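Local coordinates for DNA replication and repair protein RecF (Caldanaerobacter subterraneus subsp. tengcongensis, PDB 5Z69), which acts as an ABC-type ATPase of the RecFOR recombination-repair pathway, binding ATP and probably single-stranded DNA, and is probably needed for DNA replication and SOS induction, at residues E12-N17 with Y76-V81; K142-C147 with K202-Y207; K174-E179 with L260-L265. All coordinates share one frame; numbering follows the deposited sequence. Where two conformers were deposited one is given.

In the fold
Contacts 1 and 2 are mostly buried, whereas contact 3 lies at the surface, its centre about 33 Å from that of the chain. Contact 1 joins two strands of the antiparallel sheet that packs on helix 43-55, and backbone hydrogen bonds do most of the joining. The other two are helical: helices 137-151, 153-177 and 186-222 follow one another, and the segments of contacts 2 and 3 alternate along the chain, contact 3 ending on helix 258-264. Their nearest atoms stay about 16 Å apart. Chemistry follows position. Contact 2 combines leucine packing with a salt bridge and bridging waters; contact 3 relies on lysine stems, leucines and one ammonium-to-carbonyl bond, close to the second subunit.

Contact 1 of 3, residues E12-N17 with Y76-V81; sequences EIFVDN and YVRGLV
Ile13 and Val77 pack on the buried, helix-covered face of this strand pair. CD1 of Ile13 lies 3.6 Å from CG1 of Val77, and each side chain swings one branch toward the other: CG1 of Ile13 is anti to its own amide nitrogen (chi1 -164°), as is CG1 of Val77. Val15 is a looser neighbour, its CG1 4.3 Å from CG2 of Val77. Ile50, Leu52 and Leu53 of helix 43-55 close over this apolar layer. Gly79 faces Ile13 with no side chain between, and here the strands come nearest, CA to CA 4.3 Å. Five backbone hydrogen bonds tie the ladder together, from Leu80 N to Glu12 O at one end to the reciprocal pair of Asp16 and Tyr76 at the other; the shortest runs 2.7 Å from Phe14 N to Arg78 O.

This is the antiparallel sheet of an ABC-type ATPase head, with strand 9-16 between 24-27 and 74-83, and the helix on its apolar face is the one that begins in the P-loop.

On the other face Glu12 is buried and close-packed alongside Leu80, its carboxylate carbon CD 3.4 Å from CD1 of Leu80. Asp16, also buried, turns its OD2 to the hydroxyl of Tyr74. Phe14, Tyr76, Arg78 and Leu80 are partly open to solvent, and packing there is looser: CD2 of Phe14 meets the edge of the Tyr76 ring, 4.1 Å from Tyr76 CE2. Arg78 has two modelled conformers, so its contacts call for caution. In one, NH1 lies obliquely 4.0 Å from Phe14 CB, and NH2 donates to Tyr76 OH, which also bonds to Glu92. A water 2.8 Å from Glu12 OE2 donates to it and accepts a weak bond from Arg78 NH1.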
loop_
_atom_site.group_PDB
_atom_site.type_symbol
_atom_site.label_atom_id
_atom_site.label_comp_id
_atom_site.label_asym_id
_atom_site.label_seq_id
_atom_site.Cartn_x
_atom_site.Cartn_y
_atom_site.Cartn_z
ATOM N N GLU A 12 20.593 35.698 -17.782
ATOM C CA GLU A 12 21.159 36.388 -16.657
ATOM C C GLU A 12 20.205 36.290 -15.487
ATOM O O GLU A 12 19.011 36.008 -15.657
ATOM C CB GLU A 12 21.430 37.882 -17.003
ATOM C CG GLU A 12 20.161 38.679 -17.109
ATOM C CD GLU A 12 20.390 40.185 -17.159
ATOM O OE1 GLU A 12 21.080 40.653 -18.084
ATOM O OE2 GLU A 12 19.880 40.904 -16.273
ATOM N N ILE A 13 20.726 36.539 -14.295
ATOM C CA ILE A 13 19.876 36.645 -13.126
ATOM C C ILE A 13 20.398 37.788 -12.271
ATOM O O ILE A 13 21.614 38.055 -12.223
ATOM C CB ILE A 13 19.833 35.331 -12.304
ATOM C CG1 ILE A 13 18.642 35.323 -11.330
ATOM C CG2 ILE A 13 21.143 35.121 -11.548
ATOM C CD1 ILE A 13 18.382 33.926 -10.659
ATOM N N PHE A 14 19.478 38.461 -11.598
ATOM C CA PHE A 14 19.847 39.533 -10.678
ATOM C C PHE A 14 19.329 39.149 -9.300
ATOM O O PHE A 14 18.142 38.861 -9.165
ATOM C CB PHE A 14 19.252 40.872 -11.102
ATOM C CG PHE A 14 19.645 42.016 -10.200
ATOM C CD1 PHE A 14 20.881 42.639 -10.356
ATOM C CD2 PHE A 14 18.792 42.466 -9.200
ATOM C CE1 PHE A 14 21.268 43.688 -9.522
ATOM C CE2 PHE A 14 19.167 43.526 -8.346
ATOM C CZ PHE A 14 20.399 44.125 -8.500
ATOM N N VAL A 15 20.204 39.135 -8.292
ATOM C CA VAL A 15 19.783 38.786 -6.943
ATOM C C VAL A 15 20.033 39.922 -5.956
ATOM O O VAL A 15 21.113 40.485 -5.896
ATOM C CB VAL A 15 20.477 37.496 -6.452
ATOM C CG1 VAL A 15 19.936 36.281 -7.215
ATOM C CG2 VAL A 15 21.997 37.595 -6.631
ATOM N N ASP A 16 19.009 40.247 -5.180
ATOM C CA ASP A 16 19.059 41.360 -4.244
ATOM C C ASP A 16 18.563 40.890 -2.863
ATOM O O ASP A 16 17.416 40.490 -2.727
ATOM C CB ASP A 16 18.211 42.520 -4.790
ATOM C CG ASP A 16 18.260 43.767 -3.910
ATOM O OD1 ASP A 16 19.127 43.837 -3.003
ATOM O OD2 ASP A 16 17.418 44.670 -4.144
ATOM N N ASN A 17 19.429 40.942 -1.852
ATOM C CA ASN A 17 19.114 40.420 -0.505
ATOM C C ASN A 17 18.664 38.966 -0.511
ATOM O O ASN A 17 17.846 38.551 0.328
ATOM C CB ASN A 17 18.033 41.253 0.184
ATOM C CG ASN A 17 18.489 42.667 0.493
ATOM O OD1 ASN A 17 19.672 42.919 0.707
ATOM N ND2 ASN A 17 17.547 43.596 0.517
ATOM N N TYR A 76 14.664 39.978 -3.704
ATOM C CA TYR A 76 14.192 40.200 -5.042
ATOM C C TYR A 76 15.063 39.438 -6.008
ATOM O O TYR A 76 16.299 39.514 -5.938
ATOM C CB TYR A 76 14.202 41.701 -5.352
ATOM C CG TYR A 76 13.923 42.060 -6.804
ATOM C CD1 TYR A 76 12.628 42.028 -7.310
ATOM C CD2 TYR A 76 14.945 42.426 -7.658
ATOM C CE1 TYR A 76 12.361 42.388 -8.637
ATOM C CE2 TYR A 76 14.684 42.792 -8.994
ATOM C CZ TYR A 76 13.383 42.782 -9.458
ATOM O OH TYR A 76 13.088 43.096 -10.761
ATOM N N VAL A 77 14.425 38.699 -6.907
ATOM C CA VAL A 77 15.161 37.970 -7.942
ATOM C C VAL A 77 14.557 38.289 -9.298
ATOM O O VAL A 77 13.326 38.256 -9.444
ATOM C CB VAL A 77 15.142 36.442 -7.694
ATOM C CG1 VAL A 77 15.928 35.712 -8.778
ATOM C CG2 VAL A 77 15.722 36.106 -6.321
ATOM N N ARG A 78 15.413 38.589 -10.275
ATOM C CA ARG A 78 14.962 38.831 -11.651
ATOM C C ARG A 78 15.793 38.040 -12.633
ATOM O O ARG A 78 17.025 38.111 -12.644
ATOM C CB ARG A 78 15.035 40.302 -12.075
ATOM C CG ARG A 78 14.836 40.436 -13.612
ATOM C CD ARG A 78 15.497 41.697 -14.232
ATOM N NE ARG A 78 15.218 42.802 -13.363
ATOM C CZ ARG A 78 16.088 43.677 -12.875
ATOM N NH1 ARG A 78 17.375 43.689 -13.210
ATOM N NH2 ARG A 78 15.613 44.573 -12.042
ATOM N N GLY A 79 15.103 37.250 -13.447
ATOM C CA GLY A 79 15.762 36.456 -14.476
ATOM C C GLY A 79 15.291 36.901 -15.846
ATOM O O GLY A 79 14.119 37.273 -16.026
ATOM N N LEU A 80 16.197 36.862 -16.814
ATOM C CA LEU A 80 15.823 37.063 -18.212
ATOM C C LEU A 80 16.025 35.720 -18.902
ATOM O O LEU A 80 17.103 35.147 -18.874
ATOM C CB LEU A 80 16.656 38.168 -18.873
ATOM C CG LEU A 80 16.621 39.592 -18.250
ATOM C CD1 LEU A 80 17.538 40.583 -18.994
ATOM C CD2 LEU A 80 15.214 40.174 -18.190
ATOM N N VAL A 81 14.972 35.188 -19.489
ATOM C CA VAL A 81 15.083 33.847 -20.041
ATOM C C VAL A 81 14.697 33.854 -21.514
ATOM O O VAL A 81 13.955 34.720 -21.987
ATOM C CB VAL A 81 14.201 32.796 -19.272
ATOM C CG1 VAL A 81 14.387 32.904 -17.752
ATOM C CG2 VAL A 81 12.734 32.918 -19.644
HETATM O O HOH W 1 18.680 43.344 -15.850
#

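Contact 2 of 3, residues K142-C147 with K202-Y207; sequences KYLDAC and KVRNNY
Helix segments 142-147 and 202-207 cross almost at a right angle (89°), their axes 10.9 Å apart, the CA atoms of Leu144 and Arg204 being the nearest pair. This is a crossing of helices 137-151 and 186-222 in the helical region of this RecF/SMC-type protein, where helix 291-313 packs against Tyr143, Cys147 and Tyr207. Leu144 is the wedge: its CG lies opposite the amide nitrogen (chi1 -177°), which sends CD1 to Tyr207 CD2 at 3.5 Å and CD2 to 3.8 Å from Arg204 CG. The Arg204 stem runs extended past the leucine and carries NH2 to the syn side of Asp145 OD1, a 2.8 Å salt bridge with the planes 40° apart. The guanidinium has further partners: NH1 pairs with Glu274 and the carbonyl of Pro271, NE donates to Tyr155 OH, and that hydroxyl also bonds to Asp145 OD1. A methionine in place of Arg204 would probably leave Asp145 and Glu274 without their positive mate. A water joins Asp145 OD2 to Arg204 NH2. On the Tyr207 side, Cys147 CB lies 3.5 Å from Tyr207 OH, and a second water sits 2.8 Å from both Tyr143 OH, which also bonds to Glu305, and Tyr207 OH.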
loop_
_atom_site.group_PDB
_atom_site.type_symbol
_atom_site.label_atom_id
_atom_site.label_comp_id
_atom_site.label_asym_id
_atom_site.label_seq_id
_atom_site.Cartn_x
_atom_site.Cartn_y
_atom_site.Cartn_z
ATOM N N LYS A 142 4.456 14.855 -2.694
ATOM C CA LYS A 142 4.806 16.237 -2.997
ATOM C C LYS A 142 5.573 16.292 -4.328
ATOM O O LYS A 142 5.350 17.191 -5.135
ATOM C CB LYS A 142 5.631 16.858 -1.862
ATOM C CG LYS A 142 6.314 18.202 -2.245
ATOM C CD LYS A 142 7.050 18.896 -1.081
ATOM C CE LYS A 142 7.604 20.262 -1.523
ATOM N NZ LYS A 142 8.503 20.900 -0.513
ATOM N N TYR A 143 6.439 15.298 -4.554
ATOM C CA TYR A 143 7.269 15.218 -5.753
ATOM C C TYR A 143 6.423 14.988 -6.998
ATOM O O TYR A 143 6.583 15.654 -8.028
ATOM C CB TYR A 143 8.314 14.100 -5.612
ATOM C CG TYR A 143 9.068 13.847 -6.891
ATOM C CD1 TYR A 143 8.814 12.721 -7.670
ATOM C CD2 TYR A 143 10.004 14.771 -7.352
ATOM C CE1 TYR A 143 9.506 12.511 -8.878
ATOM C CE2 TYR A 143 10.699 14.576 -8.549
ATOM C CZ TYR A 143 10.448 13.451 -9.308
ATOM O OH TYR A 143 11.139 13.287 -10.500
ATOM N N LEU A 144 5.523 14.024 -6.899
ATOM C CA LEU A 144 4.595 13.714 -7.970
ATOM C C LEU A 144 3.681 14.895 -8.343
ATOM O O LEU A 144 3.446 15.154 -9.519
ATOM C CB LEU A 144 3.747 12.505 -7.569
ATOM C CG LEU A 144 2.762 12.005 -8.621
ATOM C CD1 LEU A 144 3.481 11.596 -9.874
ATOM C CD2 LEU A 144 1.952 10.826 -8.055
ATOM N N ASP A 145 3.143 15.589 -7.339
ATOM C CA ASP A 145 2.270 16.735 -7.577
ATOM C C ASP A 145 3.018 17.853 -8.317
ATOM O O ASP A 145 2.459 18.511 -9.189
ATOM C CB ASP A 145 1.730 17.282 -6.257
ATOM C CG ASP A 145 0.565 16.483 -5.709
ATOM O OD1 ASP A 145 -0.121 15.782 -6.484
ATOM O OD2 ASP A 145 0.312 16.604 -4.495
ATOM N N ALA A 146 4.278 18.057 -7.954
ATOM C CA ALA A 146 5.096 19.118 -8.560
ATOM C C ALA A 146 5.497 18.764 -9.980
ATOM O O ALA A 146 5.453 19.620 -10.863
ATOM C CB ALA A 146 6.339 19.384 -7.717
ATOM N N CYS A 147 5.902 17.512 -10.206
ATOM C CA CYS A 147 6.216 17.063 -11.559
ATOM C C CYS A 147 5.039 17.275 -12.494
ATOM O O CYS A 147 5.184 17.814 -13.603
ATOM C CB CYS A 147 6.610 15.587 -11.573
ATOM S SG CYS A 147 8.201 15.285 -10.813
ATOM N N LYS A 202 -6.746 9.839 -11.813
ATOM C CA LYS A 202 -6.607 9.500 -13.226
ATOM C C LYS A 202 -5.318 10.071 -13.818
ATOM O O LYS A 202 -4.576 9.369 -14.512
ATOM C CB LYS A 202 -7.812 10.003 -14.027
ATOM C CG LYS A 202 -7.756 9.578 -15.488
ATOM C CD LYS A 202 -8.253 10.650 -16.440
ATOM C CE LYS A 202 -7.228 11.775 -16.590
ATOM N NZ LYS A 202 -7.626 12.820 -17.587
ATOM N N VAL A 203 -5.039 11.337 -13.535
ATOM C CA VAL A 203 -3.845 11.946 -14.090
ATOM C C VAL A 203 -2.576 11.416 -13.430
ATOM O O VAL A 203 -1.556 11.206 -14.105
ATOM C CB VAL A 203 -3.888 13.475 -13.959
ATOM C CG1 VAL A 203 -2.539 14.082 -14.375
ATOM C CG2 VAL A 203 -5.037 14.032 -14.787
ATOM N N ARG A 204 -2.625 11.201 -12.120
ATOM C CA ARG A 204 -1.474 10.623 -11.431
ATOM C C ARG A 204 -1.117 9.269 -12.030
ATOM O O ARG A 204 0.067 8.951 -12.194
ATOM C CB ARG A 204 -1.732 10.469 -9.936
ATOM C CG ARG A 204 -1.611 11.762 -9.143
ATOM C CD ARG A 204 -1.815 11.497 -7.656
ATOM N NE ARG A 204 -1.653 12.725 -6.899
ATOM C CZ ARG A 204 -1.799 12.828 -5.588
ATOM N NH1 ARG A 204 -2.125 11.761 -4.861
ATOM N NH2 ARG A 204 -1.627 14.007 -5.004
ATOM N N ASN A 205 -2.144 8.484 -12.360
ATOM C CA ASN A 205 -1.931 7.178 -12.993
ATOM C C ASN A 205 -1.278 7.322 -14.358
ATOM O O ASN A 205 -0.327 6.603 -14.682
ATOM C CB ASN A 205 -3.243 6.416 -13.147
ATOM C CG ASN A 205 -3.023 4.955 -13.544
ATOM O OD1 ASN A 205 -2.512 4.159 -12.761
ATOM N ND2 ASN A 205 -3.393 4.615 -14.765
ATOM N N ASN A 206 -1.796 8.241 -15.167
ATOM C CA ASN A 206 -1.193 8.515 -16.472
ATOM C C ASN A 206 0.300 8.825 -16.347
ATOM O O ASN A 206 1.109 8.345 -17.137
ATOM C CB ASN A 206 -1.894 9.682 -17.177
ATOM C CG ASN A 206 -3.376 9.429 -17.426
ATOM O OD1 ASN A 206 -4.173 10.369 -17.462
ATOM N ND2 ASN A 206 -3.751 8.165 -17.597
ATOM N N TYR A 207 0.656 9.631 -15.347
ATOM C CA TYR A 207 2.048 10.044 -15.189
ATOM C C TYR A 207 2.894 8.866 -14.678
ATOM O O TYR A 207 4.020 8.653 -15.134
ATOM C CB TYR A 207 2.183 11.251 -14.224
ATOM C CG TYR A 207 3.603 11.754 -14.129
ATOM C CD1 TYR A 207 4.048 12.807 -14.940
ATOM C CD2 TYR A 207 4.512 11.183 -13.244
ATOM C CE1 TYR A 207 5.355 13.261 -14.866
ATOM C CE2 TYR A 207 5.815 11.627 -13.165
ATOM C CZ TYR A 207 6.230 12.683 -13.980
ATOM O OH TYR A 207 7.538 13.128 -13.933
HETATM O O HOH W 2 9.442 11.963 -12.250
HETATM O O HOH W 3 -1.535 15.558 -2.701
#

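Contact 3 of 3, residues K174-E179 with L260-L265; sequences KKIKEE and LDLKYL
The flat group that Lys177 meets is the peptide carbonyl of Leu262, to whose oxygen NZ donates a 2.9 Å hydrogen bond. The ammonium approaches at a C=O...N angle of 156°, slightly tilted from the carbonyl plane. The one aromatic ring, Tyr264, has the Leu260 carbonyl oxygen at its edge, in plane. Its CB points away from 174-179, and its hydroxyl bonds to Glu228 of the second subunit. The carboxylate of Asp261 is taken up by Arg169 and by the backbone N of Gln268.

The rest is aliphatic. Leu265, which leaves the helix with positive phi, forks between two lysines: CD1 lies 3.9 Å from CE of Lys174, and CD2 sits against the Lys174 backbone and 3.9 Å from CB of Lys177. The Lys177 chain first heads directly away from its own amide nitrogen (chi1 -174°), then bends twice, bringing the ammonium back onto the carbonyl. CG2 of Ile176 meets CD2 of Leu262 at 3.9 Å, the two side chains roughly perpendicular, with Leu173 and Glu183 alongside Leu262.

The contact thus joins the C-terminal parts of helices 153-177 and 258-264, beside the second subunit. An ammonium set on a carbonyl of a helix's last turn probably gains from the partial negative charge there, while the lysine stems probably cover part of the Leu265 methyls from solvent.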
loop_
_atom_site.group_PDB
_atom_site.type_symbol
_atom_site.label_atom_id
_atom_site.label_comp_id
_atom_site.label_asym_id
_atom_site.label_seq_id
_atom_site.Cartn_x
_atom_site.Cartn_y
_atom_site.Cartn_z
ATOM N N LYS A 174 -14.452 20.154 12.472
ATOM C CA LYS A 174 -14.307 20.886 13.735
ATOM C C LYS A 174 -15.634 21.459 14.205
ATOM O O LYS A 174 -16.011 21.306 15.365
ATOM C CB LYS A 174 -13.300 22.030 13.601
ATOM C CG LYS A 174 -11.902 21.719 14.085
ATOM C CD LYS A 174 -10.983 21.383 12.923
ATOM C CE LYS A 174 -9.550 21.188 13.398
ATOM N NZ LYS A 174 -8.611 20.972 12.263
ATOM N N LYS A 175 -16.338 22.115 13.285
ATOM C CA LYS A 175 -17.613 22.755 13.589
ATOM C C LYS A 175 -18.686 21.730 13.967
ATOM O O LYS A 175 -19.533 21.988 14.821
ATOM C CB LYS A 175 -18.070 23.600 12.396
ATOM C CG LYS A 175 -19.153 24.611 12.720
ATOM C CD LYS A 175 -18.666 25.647 13.722
ATOM C CE LYS A 175 -17.431 26.379 13.215
ATOM N NZ LYS A 175 -17.030 27.490 14.122
ATOM N N ILE A 176 -18.649 20.567 13.331
ATOM C CA ILE A 176 -19.565 19.485 13.677
ATOM C C ILE A 176 -19.222 18.896 15.045
ATOM O O ILE A 176 -20.110 18.602 15.836
ATOM C CB ILE A 176 -19.543 18.375 12.621
ATOM C CG1 ILE A 176 -20.003 18.935 11.274
ATOM C CG2 ILE A 176 -20.415 17.206 13.054
ATOM C CD1 ILE A 176 -19.659 18.066 10.104
ATOM N N LYS A 177 -17.930 18.737 15.314
ATOM C CA LYS A 177 -17.452 18.219 16.596
ATOM C C LYS A 177 -17.699 19.210 17.736
ATOM O O LYS A 177 -18.157 18.828 18.816
ATOM C CB LYS A 177 -15.959 17.893 16.508
ATOM C CG LYS A 177 -15.369 17.211 17.731
ATOM C CD LYS A 177 -15.640 15.709 17.702
ATOM C CE LYS A 177 -14.608 14.935 18.513
ATOM N NZ LYS A 177 -13.207 15.198 18.065
ATOM N N GLU A 178 -17.399 20.485 17.484
ATOM C CA GLU A 178 -17.532 21.536 18.494
ATOM C C GLU A 178 -18.985 21.786 18.873
ATOM O O GLU A 178 -19.275 22.480 19.847
ATOM C CB GLU A 178 -16.896 22.838 18.003
ATOM C CG GLU A 178 -15.373 22.868 18.070
ATOM C CD GLU A 178 -14.846 23.290 19.432
ATOM O OE1 GLU A 178 -13.656 23.671 19.516
ATOM O OE2 GLU A 178 -15.615 23.247 20.418
ATOM N N GLU A 179 -19.896 21.230 18.084
ATOM C CA GLU A 179 -21.312 21.238 18.418
ATOM C C GLU A 179 -21.876 19.824 18.295
ATOM O O GLU A 179 -21.124 18.847 18.287
ATOM C CB GLU A 179 -22.075 22.197 17.507
ATOM C CG GLU A 179 -21.375 23.523 17.294
ATOM C CD GLU A 179 -22.349 24.666 17.128
ATOM O OE1 GLU A 179 -22.470 25.178 15.999
ATOM O OE2 GLU A 179 -22.994 25.050 18.129
ATOM N N LEU A 260 -14.565 8.064 12.066
ATOM C CA LEU A 260 -13.117 8.179 12.174
ATOM C C LEU A 260 -12.649 9.620 11.971
ATOM O O LEU A 260 -11.788 10.114 12.713
ATOM C CB LEU A 260 -12.428 7.273 11.155
ATOM C CG LEU A 260 -10.908 7.421 11.183
ATOM C CD1 LEU A 260 -10.296 6.449 12.181
ATOM C CD2 LEU A 260 -10.310 7.235 9.797
ATOM N N ASP A 261 -13.222 10.293 10.974
ATOM C CA ASP A 261 -12.797 11.661 10.649
ATOM C C ASP A 261 -13.159 12.639 11.767
ATOM O O ASP A 261 -12.412 13.579 12.065
ATOM C CB ASP A 261 -13.418 12.103 9.320
ATOM C CG ASP A 261 -12.796 11.386 8.119
ATOM O OD1 ASP A 261 -11.748 10.716 8.284
ATOM O OD2 ASP A 261 -13.349 11.498 7.007
ATOM N N LEU A 262 -14.305 12.407 12.399
ATOM C CA LEU A 262 -14.720 13.229 13.529
ATOM C C LEU A 262 -13.779 13.042 14.710
ATOM O O LEU A 262 -13.555 13.963 15.485
ATOM C CB LEU A 262 -16.150 12.889 13.935
ATOM C CG LEU A 262 -17.164 13.501 12.973
ATOM C CD1 LEU A 262 -18.532 12.988 13.287
ATOM C CD2 LEU A 262 -17.125 15.028 13.060
ATOM N N LYS A 263 -13.215 11.845 14.835
ATOM C CA LYS A 263 -12.306 11.569 15.937
ATOM C C LYS A 263 -10.973 12.269 15.756
ATOM O O LYS A 263 -10.442 12.861 16.694
ATOM C CB LYS A 263 -12.078 10.068 16.085
ATOM C CG LYS A 263 -11.011 9.736 17.098
ATOM C CD LYS A 263 -10.768 8.231 17.175
ATOM C CE LYS A 263 -11.985 7.460 17.696
ATOM N NZ LYS A 263 -12.829 6.869 16.607
ATOM N N TYR A 264 -10.434 12.217 14.543
ATOM C CA TYR A 264 -9.110 12.762 14.291
ATOM C C TYR A 264 -9.154 14.196 13.767
ATOM O O TYR A 264 -8.112 14.845 13.643
ATOM C CB TYR A 264 -8.355 11.862 13.316
ATOM C CG TYR A 264 -7.892 10.580 13.961
ATOM C CD1 TYR A 264 -6.669 10.519 14.617
ATOM C CD2 TYR A 264 -8.687 9.435 13.936
ATOM C CE1 TYR A 264 -6.243 9.359 15.222
ATOM C CE2 TYR A 264 -8.267 8.261 14.541
ATOM C CZ TYR A 264 -7.045 8.232 15.180
ATOM O OH TYR A 264 -6.607 7.083 15.782
ATOM N N LEU A 265 -10.362 14.683 13.486
ATOM C CA LEU A 265 -10.548 15.992 12.871
ATOM C C LEU A 265 -9.693 16.115 11.601
ATOM O O LEU A 265 -9.010 17.120 11.392
ATOM C CB LEU A 265 -10.223 17.107 13.867
ATOM C CG LEU A 265 -11.191 17.315 15.040
ATOM C CD1 LEU A 265 -10.714 18.483 15.908
ATOM C CD2 LEU A 265 -12.628 17.548 14.578
#